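Local coordinates for protein hydrolase, NUDIX family (Clostridium perfringens ATCC 13124, PDB 3F6A) that belongs to the NUDIX hydrolase family and probably hydrolyses a nucleoside diphosphate linked to another moiety, or a related pyrophosphate substrate, at residues 108-113 / 122-127. Residues are numbered along the deposited sequence; the frame is centred on the assembly and turned at random.
Sequences TSFETS and LKWYSK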
loop_
_atom_site.group_PDB
_atom_site.type_symbol
_atom_site.label_atom_id
_atom_site.label_comp_id
_atom_site.label_asym_id
_atom_site.label_seq_id
_atom_site.Cartn_x
_atom_site.Cartn_y
_atom_site.Cartn_z
ATOM N N THR A 108 -19.527 13.152 -6.951
ATOM C CA THR A 108 -20.559 13.666 -7.848
ATOM C C THR A 108 -20.659 15.167 -8.143
ATOM O O THR A 108 -21.016 15.545 -9.259
ATOM C CB THR A 108 -21.941 13.186 -7.385
ATOM O OG1 THR A 108 -22.178 13.647 -6.052
ATOM C CG2 THR A 108 -22.009 11.670 -7.410
ATOM N N SER A 109 -20.350 16.024 -7.176
ATOM C CA SER A 109 -20.451 17.464 -7.418
ATOM C C SER A 109 -19.229 18.262 -6.985
ATOM O O SER A 109 -18.460 17.830 -6.130
ATOM C CB SER A 109 -21.685 18.030 -6.715
ATOM O OG SER A 109 -21.575 17.870 -5.315
ATOM N N PHE A 110 -19.069 19.439 -7.580
ATOM C CA PHE A 110 -17.950 20.320 -7.275
ATOM C C PHE A 110 -18.172 21.041 -5.961
ATOM O O PHE A 110 -17.236 21.586 -5.384
ATOM C CB PHE A 110 -17.777 21.377 -8.368
ATOM C CG PHE A 110 -17.290 20.834 -9.675
ATOM C CD1 PHE A 110 -16.103 20.116 -9.743
ATOM C CD2 PHE A 110 -17.992 21.086 -10.851
ATOM C CE1 PHE A 110 -15.617 19.661 -10.967
ATOM C CE2 PHE A 110 -17.513 20.636 -12.078
ATOM C CZ PHE A 110 -16.321 19.923 -12.133
ATOM N N GLU A 111 -19.414 21.055 -5.495
ATOM C CA GLU A 111 -19.726 21.754 -4.259
ATOM C C GLU A 111 -19.028 21.098 -3.077
ATOM O O GLU A 111 -19.056 19.880 -2.928
ATOM C CB GLU A 111 -21.237 21.772 -4.028
ATOM C CG GLU A 111 -21.706 22.957 -3.208
ATOM C CD GLU A 111 -23.197 22.929 -2.938
ATOM O OE1 GLU A 111 -23.977 22.753 -3.902
ATOM O OE2 GLU A 111 -23.584 23.092 -1.757
ATOM N N THR A 112 -18.411 21.914 -2.232
ATOM C CA THR A 112 -17.703 21.400 -1.066
ATOM C C THR A 112 -18.062 22.175 0.184
ATOM O O THR A 112 -18.407 23.349 0.117
ATOM C CB THR A 112 -16.187 21.470 -1.281
ATOM O OG1 THR A 112 -15.822 22.800 -1.664
ATOM C CG2 THR A 112 -15.771 20.513 -2.380
ATOM N N SER A 113 -17.975 21.507 1.327
ATOM C CA SER A 113 -18.302 22.133 2.603
ATOM C C SER A 113 -17.401 21.573 3.705
ATOM O O SER A 113 -17.783 20.651 4.412
ATOM C CB SER A 113 -19.771 21.853 2.938
ATOM O OG SER A 113 -20.129 22.418 4.183
ATOM N N LEU A 122 -10.523 25.404 -1.255
ATOM C CA LEU A 122 -10.534 24.198 -2.069
ATOM C C LEU A 122 -10.740 24.591 -3.524
ATOM O O LEU A 122 -11.626 25.384 -3.837
ATOM C CB LEU A 122 -11.664 23.260 -1.624
ATOM C CG LEU A 122 -11.525 22.508 -0.291
ATOM C CD1 LEU A 122 -11.486 23.479 0.867
ATOM C CD2 LEU A 122 -12.692 21.555 -0.136
ATOM N N LYS A 123 -9.924 24.037 -4.413
ATOM C CA LYS A 123 -10.036 24.360 -5.824
ATOM C C LYS A 123 -10.013 23.129 -6.713
ATOM O O LYS A 123 -9.350 22.143 -6.406
ATOM C CB LYS A 123 -8.903 25.307 -6.228
ATOM C CG LYS A 123 -8.880 26.612 -5.430
ATOM C CD LYS A 123 -7.904 27.614 -6.028
ATOM C CE LYS A 123 -8.298 27.987 -7.449
ATOM N NZ LYS A 123 -7.333 28.942 -8.076
ATOM N N TRP A 124 -10.752 23.188 -7.817
ATOM C CA TRP A 124 -10.787 22.079 -8.762
ATOM C C TRP A 124 -9.882 22.437 -9.933
ATOM O O TRP A 124 -9.893 23.573 -10.411
ATOM C CB TRP A 124 -12.210 21.825 -9.255
ATOM C CG TRP A 124 -13.135 21.310 -8.185
ATOM C CD1 TRP A 124 -13.933 22.050 -7.357
ATOM C CD2 TRP A 124 -13.360 19.942 -7.843
ATOM N NE1 TRP A 124 -14.645 21.222 -6.521
ATOM C CE2 TRP A 124 -14.311 19.922 -6.798
ATOM C CE3 TRP A 124 -12.851 18.724 -8.319
ATOM C CZ2 TRP A 124 -14.766 18.731 -6.221
ATOM C CZ3 TRP A 124 -13.305 17.542 -7.748
ATOM C CH2 TRP A 124 -14.253 17.555 -6.709
ATOM N N TYR A 125 -9.100 21.466 -10.393
ATOM C CA TYR A 125 -8.169 21.702 -11.489
ATOM C C TYR A 125 -8.377 20.802 -12.694
ATOM O O TYR A 125 -8.589 19.593 -12.562
ATOM C CB TYR A 125 -6.733 21.522 -10.998
ATOM C CG TYR A 125 -6.321 22.471 -9.904
ATOM C CD1 TYR A 125 -5.528 23.582 -10.183
ATOM C CD2 TYR A 125 -6.713 22.250 -8.582
ATOM C CE1 TYR A 125 -5.136 24.450 -9.175
ATOM C CE2 TYR A 125 -6.331 23.108 -7.573
ATOM C CZ TYR A 125 -5.540 24.205 -7.872
ATOM O OH TYR A 125 -5.154 25.056 -6.864
ATOM N N SER A 126 -8.302 21.406 -13.872
ATOM C CA SER A 126 -8.440 20.682 -15.126
ATOM C C SER A 126 -7.046 20.170 -15.462
ATOM O O SER A 126 -6.058 20.627 -14.886
ATOM C CB SER A 126 -8.898 21.628 -16.232
ATOM O OG SER A 126 -7.924 22.639 -16.436
ATOM N N LYS A 127 -6.956 19.226 -16.391
ATOM C CA LYS A 127 -5.648 18.711 -16.766
ATOM C C LYS A 127 -4.839 19.883 -17.315
ATOM O O LYS A 127 -3.611 19.891 -17.244
ATOM C CB LYS A 127 -5.780 17.597 -17.815
ATOM C CG LYS A 127 -4.447 17.022 -18.278
ATOM C CD LYS A 127 -4.425 15.492 -18.278
ATOM C CE LYS A 127 -5.425 14.882 -19.253
ATOM N NZ LYS A 127 -6.839 14.967 -18.780
#
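F110 stands on edge over the indole of W124, its ring plane turned 70° from that of the tryptophan in a T-shaped (edge-to-face) stack. The edge enters through CD1, which hangs above the middle of the indole and lies 3.3 Å from W124 CD2; CE1 follows at 3.9 Å from the same atom. F110 CB lies over the five-membered ring of the indole in a CH-pi contact, 4.1 Å from its centroid. The backbone of F110 completes the grip: W124 NE1 donates to F110 O over 2.9 Å, reaching a lone pair in the carbonyl plane. The bond is bent (N-H...O angle 143°), the oxygen being tilted from the indole plane. Ring stack and hydrogen bond together probably hold the indole in its rotation. W124 CG is anti to its own carbonyl carbon (chi1 -67°), which sends the indole across to the loop.

In the NUDIX fold, 108-113 lies in the loop after strand 98-106, and the chain comes back as strand 122-125, running roughly antiparallel to it and pairing with strand 18-23 in the mixed sheet. W124 also touches L20 and C15, so its indole bridges sheet and loop near the protein surface. Further along, L122 meets T112 through its methyl CD2, which lies 3.7 Å from T112 CB and is also near CG2 and the hydroxyl OG1. Both side chains also pack on A55 of helix 43-55; the backbone of A55 is hydrogen-bonded to that of S113.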